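Local coordinates for novel Thermotoga maritima enzyme TM1112 (Thermotoga maritima, PDB 1O5U), which is of unknown function but adopts the cupin fold, a small beta-barrel, and is probably an enzyme, at residues V62-E65 / D66-Y70; W36-E39 / V40-F43. One frame throughout, in Å; residues are numbered along the deposited sequence.

Interaction 1: residues V62-E65 / D66-Y70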
ATOM      1  N   VAL A  62      -7.004   5.163   3.099  1.00 37.23           N
ATOM      2  CA  VAL A  62      -5.970   5.503   4.112  1.00 38.44           C
ATOM      3  C   VAL A  62      -6.170   6.984   4.516  1.00 38.46           C
ATOM      4  O   VAL A  62      -6.361   7.819   3.671  1.00 37.48           O
ATOM      5  CB  VAL A  62      -4.580   5.221   3.566  1.00 39.01           C
ATOM      6  CG1 VAL A  62      -3.515   5.655   4.501  1.00 40.63           C
ATOM      7  CG2 VAL A  62      -4.420   3.757   3.205  1.00 40.47           C
ATOM      8  N   THR A  63      -6.194   7.288   5.821  1.00 38.13           N
ATOM      9  CA  THR A  63      -6.257   8.651   6.321  1.00 37.25           C
ATOM     10  C   THR A  63      -5.012   8.839   7.169  1.00 36.92           C
ATOM     11  O   THR A  63      -4.824   8.109   8.138  1.00 35.61           O
ATOM     12  CB  THR A  63      -7.496   8.859   7.194  1.00 37.54           C
ATOM     13  OG1 THR A  63      -8.672   8.573   6.409  1.00 39.12           O
ATOM     14  CG2 THR A  63      -7.642  10.301   7.576  1.00 38.84           C
ATOM     15  N   THR A  64      -4.188   9.810   6.807  1.00 36.20           N
ATOM     16  CA  THR A  64      -2.958  10.066   7.543  1.00 36.68           C
ATOM     17  C   THR A  64      -3.260  10.809   8.846  1.00 36.24           C
ATOM     18  O   THR A  64      -4.360  11.333   9.055  1.00 35.38           O
ATOM     19  CB  THR A  64      -1.950  10.831   6.707  1.00 36.29           C
ATOM     20  OG1 THR A  64      -2.403  12.163   6.445  1.00 37.11           O
ATOM     21  CG2 THR A  64      -1.757  10.204   5.389  1.00 36.92           C
ATOM     22  N   GLU A  65      -2.274  10.861   9.727  1.00 37.18           N
ATOM     23  CA  GLU A  65      -2.448  11.555  10.998  1.00 38.53           C
ATOM     24  C   GLU A  65      -2.929  12.988  10.829  1.00 39.13           C
ATOM     25  O   GLU A  65      -3.723  13.493  11.649  1.00 38.95           O
ATOM     26  CB  GLU A  65      -1.112  11.581  11.737  1.00 38.97           C
ATOM     27  CG  GLU A  65      -1.232  11.842  13.207  1.00 39.91           C
ATOM     28  CD  GLU A  65       0.130  11.852  13.862  1.00 40.81           C
ATOM     29  OE1 GLU A  65       1.177  11.833  13.131  1.00 46.58           O
ATOM     30  OE2 GLU A  65       0.144  11.908  15.109  1.00 47.82           O
ATOM     31  N   ASP A  66      -2.427  13.654   9.785  1.00 39.28           N
ATOM     32  CA  ASP A  66      -2.822  15.030   9.497  1.00 39.21           C
ATOM     33  C   ASP A  66      -4.060  15.198   8.618  1.00 38.26           C
ATOM     34  O   ASP A  66      -4.393  16.313   8.215  1.00 38.92           O
ATOM     35  CB  ASP A  66      -1.655  15.868   8.970  1.00 40.16           C
ATOM     36  CG  ASP A  66      -1.027  15.337   7.700  1.00 40.62           C
ATOM     37  OD1 ASP A  66      -1.510  14.392   7.024  1.00 44.48           O
ATOM     38  OD2 ASP A  66       0.027  15.867   7.295  1.00 41.84           O
ATOM     39  N   GLY A  67      -4.765  14.105   8.383  1.00 37.44           N
ATOM     40  CA  GLY A  67      -6.086  14.155   7.811  1.00 36.73           C
ATOM     41  C   GLY A  67      -6.143  13.917   6.313  1.00 36.09           C
ATOM     42  O   GLY A  67      -7.218  13.936   5.752  1.00 34.71           O
ATOM     43  N   LYS A  68      -5.005  13.672   5.662  1.00 35.71           N
ATOM     44  CA  LYS A  68      -5.018  13.468   4.214  1.00 36.31           C
ATOM     45  C   LYS A  68      -5.579  12.107   3.869  1.00 35.76           C
ATOM     46  O   LYS A  68      -5.323  11.132   4.573  1.00 35.44           O
ATOM     47  CB  LYS A  68      -3.616  13.656   3.612  1.00 36.46           C
ATOM     48  CG  LYS A  68      -3.052  15.024   3.862  1.00 38.18           C
ATOM     49  CD  LYS A  68      -1.703  15.233   3.192  1.00 38.28           C
ATOM     50  CE  LYS A  68      -1.049  16.523   3.681  1.00 40.43           C
ATOM     51  NZ  LYS A  68       0.324  16.708   3.098  1.00 41.81           N
ATOM     52  N   LYS A  69      -6.343  12.040   2.768  1.00 35.59           N
ATOM     53  CA  LYS A  69      -7.136  10.876   2.434  1.00 35.97           C
ATOM     54  C   LYS A  69      -6.782  10.379   1.058  1.00 35.43           C
ATOM     55  O   LYS A  69      -6.640  11.162   0.113  1.00 33.87           O
ATOM     56  CB  LYS A  69      -8.618  11.228   2.491  1.00 36.63           C
ATOM     57  CG  LYS A  69      -9.035  11.573   3.950  1.00 38.22           C
ATOM     58  CD  LYS A  69     -10.517  11.533   4.149  1.00 39.47           C
ATOM     59  CE  LYS A  69     -10.927  11.527   5.616  1.00 39.05           C
ATOM     60  NZ  LYS A  69     -10.951  10.115   6.129  1.00 40.14           N
ATOM     61  N   TYR A  70      -6.646   9.069   0.965  1.00 36.15           N
ATOM     62  CA  TYR A  70      -6.227   8.399  -0.262  1.00 36.36           C
ATOM     63  C   TYR A  70      -7.025   7.103  -0.343  1.00 37.14           C
ATOM     64  O   TYR A  70      -7.468   6.574   0.688  1.00 37.57           O
ATOM     65  CB  TYR A  70      -4.768   7.991  -0.127  1.00 37.25           C
ATOM     66  CG  TYR A  70      -3.822   9.118   0.105  1.00 36.82           C
ATOM     67  CD1 TYR A  70      -3.333   9.902  -0.957  1.00 37.52           C
ATOM     68  CD2 TYR A  70      -3.449   9.456   1.394  1.00 38.95           C
ATOM     69  CE1 TYR A  70      -2.437  10.974  -0.701  1.00 36.47           C
ATOM     70  CE2 TYR A  70      -2.595  10.525   1.637  1.00 38.46           C
ATOM     71  CZ  TYR A  70      -2.114  11.281   0.591  1.00 37.58           C
ATOM     72  OH  TYR A  70      -1.262  12.311   0.887  1.00 38.20           O
TER

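Interaction 2: residues W36-E39 / V40-F43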
ATOM      1  N   TRP A  36       1.215  -9.988   1.746  1.00 34.39           N
ATOM      2  CA  TRP A  36       0.432  -9.658   2.934  1.00 35.63           C
ATOM      3  C   TRP A  36      -1.039  -9.546   2.514  1.00 34.96           C
ATOM      4  O   TRP A  36      -1.370  -9.028   1.440  1.00 35.67           O
ATOM      5  CB  TRP A  36       0.880  -8.339   3.499  1.00 35.85           C
ATOM      6  CG  TRP A  36       0.165  -7.843   4.723  1.00 35.84           C
ATOM      7  CD1 TRP A  36       0.476  -8.114   5.993  1.00 39.99           C
ATOM      8  CD2 TRP A  36      -0.869  -6.863   4.763  1.00 38.33           C
ATOM      9  NE1 TRP A  36      -0.340  -7.408   6.845  1.00 38.57           N
ATOM     10  CE2 TRP A  36      -1.187  -6.640   6.107  1.00 35.78           C
ATOM     11  CE3 TRP A  36      -1.581  -6.171   3.796  1.00 39.18           C
ATOM     12  CZ2 TRP A  36      -2.141  -5.740   6.502  1.00 37.45           C
ATOM     13  CZ3 TRP A  36      -2.551  -5.293   4.186  1.00 39.14           C
ATOM     14  CH2 TRP A  36      -2.821  -5.080   5.542  1.00 37.88           C
ATOM     15  N   GLU A  37      -1.920 -10.070   3.352  1.00 36.26           N
ATOM     16  CA  GLU A  37      -3.350  -9.986   3.113  1.00 36.95           C
ATOM     17  C   GLU A  37      -4.058  -9.512   4.371  1.00 38.09           C
ATOM     18  O   GLU A  37      -3.637  -9.819   5.488  1.00 37.79           O
ATOM     19  CB  GLU A  37      -3.876 -11.393   2.804  1.00 38.96           C
ATOM     20  CG  GLU A  37      -3.414 -11.945   1.506  1.00 42.68           C
ATOM     21  CD  GLU A  37      -4.127 -13.267   1.189  1.00 42.99           C
ATOM     22  OE1 GLU A  37      -5.303 -13.248   0.803  1.00 50.48           O
ATOM     23  OE2 GLU A  37      -3.505 -14.306   1.355  1.00 54.27           O
ATOM     24  N   LYS A  38      -5.204  -8.891   4.188  1.00 37.49           N
ATOM     25  CA  LYS A  38      -5.983  -8.385   5.310  1.00 37.47           C
ATOM     26  C   LYS A  38      -7.441  -8.373   4.923  1.00 38.17           C
ATOM     27  O   LYS A  38      -7.811  -7.941   3.831  1.00 36.87           O
ATOM     28  CB  LYS A  38      -5.580  -6.977   5.671  1.00 37.66           C
ATOM     29  CG  LYS A  38      -6.105  -6.437   6.982  1.00 39.27           C
ATOM     30  CD  LYS A  38      -5.451  -7.147   8.091  1.00 38.44           C
ATOM     31  CE  LYS A  38      -5.703  -6.507   9.376  1.00 40.47           C
ATOM     32  NZ  LYS A  38      -7.063  -6.744   9.772  1.00 42.25           N
ATOM     33  N   GLU A  39      -8.274  -8.825   5.865  1.00 37.28           N
ATOM     34  CA  GLU A  39      -9.707  -8.870   5.661  1.00 38.31           C
ATOM     35  C   GLU A  39     -10.288  -7.480   5.885  1.00 37.71           C
ATOM     36  O   GLU A  39      -9.599  -6.606   6.364  1.00 37.25           O
ATOM     37  CB  GLU A  39     -10.334  -9.862   6.659  1.00 40.77           C
ATOM     38  CG  GLU A  39     -10.337  -9.335   8.082  1.00 43.38           C
ATOM     39  CD  GLU A  39      -8.973  -9.355   8.821  1.00 50.78           C
ATOM     40  OE1 GLU A  39      -7.946  -9.973   8.363  1.00 51.63           O
ATOM     41  OE2 GLU A  39      -8.967  -8.794   9.955  1.00 54.70           O
ATOM     42  N   VAL A  40     -11.585  -7.289   5.612  1.00 37.97           N
ATOM     43  CA  VAL A  40     -12.258  -6.013   5.908  1.00 37.95           C
ATOM     44  C   VAL A  40     -12.091  -5.689   7.411  1.00 38.28           C
ATOM     45  O   VAL A  40     -12.378  -6.526   8.273  1.00 38.10           O
ATOM     46  CB  VAL A  40     -13.748  -6.085   5.507  1.00 38.10           C
ATOM     47  CG1 VAL A  40     -14.567  -4.927   6.075  1.00 39.26           C
ATOM     48  CG2 VAL A  40     -13.851  -6.207   3.985  1.00 39.70           C
ATOM     49  N   SER A  41     -11.648  -4.473   7.705  1.00 37.83           N
ATOM     50  CA  SER A  41     -11.135  -4.073   8.998  1.00 38.22           C
ATOM     51  C   SER A  41     -10.731  -2.605   8.969  1.00 37.77           C
ATOM     52  O   SER A  41     -10.672  -1.992   7.894  1.00 36.04           O
ATOM     53  CB  SER A  41      -9.920  -4.928   9.386  1.00 38.57           C
ATOM     54  OG  SER A  41      -8.857  -4.803   8.458  1.00 38.92           O
ATOM     55  N   GLU A  42     -10.422  -2.061  10.142  1.00 38.24           N
ATOM     56  CA  GLU A  42      -9.928  -0.669  10.292  1.00 39.30           C
ATOM     57  C   GLU A  42      -8.937  -0.629  11.433  1.00 39.28           C
ATOM     58  O   GLU A  42      -9.234  -1.164  12.492  1.00 36.51           O
ATOM     59  CB  GLU A  42     -11.090   0.302  10.563  1.00 40.12           C
ATOM     60  CG  GLU A  42     -10.714   1.793  10.439  1.00 41.56           C
ATOM     61  CD  GLU A  42     -11.908   2.766  10.356  1.00 45.05           C
ATOM     62  OE1 GLU A  42     -13.100   2.329  10.206  1.00 50.75           O
ATOM     63  OE2 GLU A  42     -11.648   3.996  10.397  1.00 47.24           O
ATOM     64  N   PHE A  43      -7.753  -0.051  11.207  1.00 39.08           N
ATOM     65  CA  PHE A  43      -6.657  -0.121  12.190  1.00 39.07           C
ATOM     66  C   PHE A  43      -5.612   0.931  11.905  1.00 38.73           C
ATOM     67  O   PHE A  43      -5.412   1.314  10.739  1.00 37.92           O
ATOM     68  CB  PHE A  43      -5.981  -1.489  12.147  1.00 39.54           C
ATOM     69  CG  PHE A  43      -5.441  -1.861  10.789  1.00 38.92           C
ATOM     70  CD1 PHE A  43      -4.166  -1.495  10.379  1.00 39.79           C
ATOM     71  CD2 PHE A  43      -6.226  -2.559   9.893  1.00 40.64           C
ATOM     72  CE1 PHE A  43      -3.703  -1.846   9.113  1.00 41.04           C
ATOM     73  CE2 PHE A  43      -5.759  -2.888   8.649  1.00 39.50           C
ATOM     74  CZ  PHE A  43      -4.520  -2.541   8.256  1.00 39.82           C
TER

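Interaction 1: residues V62-E65 / D66-Y70
Thr64 OG1 gives its hydrogen to Asp66 OD1 at a very short 2.5 Å, and accepts one from Lys68 N at 3.1 Å, so a single hydroxyl ties both the carboxylate and the far side of the turn. Its first torsion (chi1 68°) sets OG1 between the backbone N and the carbonyl carbon, with CG2 anti to that carbon. Asp66 suits its place because its short chain folds back to bring OD1 to that hydroxyl. Thr63 and Lys69 are a non-hydrogen-bonded pair, so their side chains lie alongside each other on the same face: the lysine bends at its last torsion (-87°) and its NZ donates to Thr63 OG1 at 2.8 Å.

Thr64 to Gly67 form a type I beta turn with a G1 bulge, the 3:5 hairpin linking strands 58-64 and 69-73 of the cupin barrel, closed by Gly67 N to Thr64 O at 2.9 Å, with the donor above the carbonyl plane. Gly67 has a positive phi of 98°, a backbone shape in which any side chain would collide with the carbonyl oxygen of Asp66, so glycine fits. Thr64 N to Lys68 O, at 2.8 Å, and the hydrogen-bonded pair Val62 and Tyr70 continue the ladder.

On the face carrying Val62 and Tyr70, Thr64 CG2 meets the ring edge of Tyr70 at CE2, 3.9 Å away, while Val62 packs on Cys86 and Trp88 of strand 85-90.

Interaction 2: residues W36-E39 / V40-F43
This is a local surface contact at the bend where strand 35-38 passes into strand 41-46, edge strands of different sheets in the cupin barrel. The short strand axes stand at 110° to one another, and polar groups span the inside of the corner. Ser41 OG donates to Glu39 O at 2.9 Å and receives Lys38 NZ at 3.0 Å; a serine suits the spot because its small hydroxyl, lying between its own N and carbonyl carbon (chi1 60°), can serve both. Lys38 NZ also forms a salt bridge with Glu39 OE2 at 2.8 Å, approaching from above the carboxylate plane.

Bends at chi2 and chi4 swing the lysine chain across the corner, and its CE rests 3.7 Å from Phe43 CE2. Replacing Lys38 by an alanine takes away the donor to Ser41 OG and would probably leave the Glu39 carboxylate without its counter-charge and uncover part of the Phe43 ring. Beyond the lysine, Trp36 CH2 brings the edge of the indole to Phe43 CZ at 4.1 Å, the two coming from opposite directions.

Both rings meet Trp88 of strand 85-90, and backbone hydrogen bonds tie Trp36 and Lys38 to strand 93-100, and Ser41 and Phe43 to strand 85-90.

Overall arrangement
Interaction 2 comes first along the chain, and interaction 1 follows once strand 51-55 has been passed. Their centres lie about 17 Å apart and their nearest atoms about 7 Å, without touching. They share the four-stranded antiparallel sheet ordered 41-46, 85-90, 58-64, 69-73: interaction 2 reaches one outer strand, and interaction 1 joins the other to its neighbour. Strand 85-90 runs between them, and Trp88 on it touches both Val62 of 62-65 and the aromatic pair of 36-43. Interaction 1 thus turns the chain within one sheet, whereas interaction 2 carries it from the five-stranded sheet to the four-stranded one: one a hairpin within a sheet, the other a passage between the sheets of the cupin barrel.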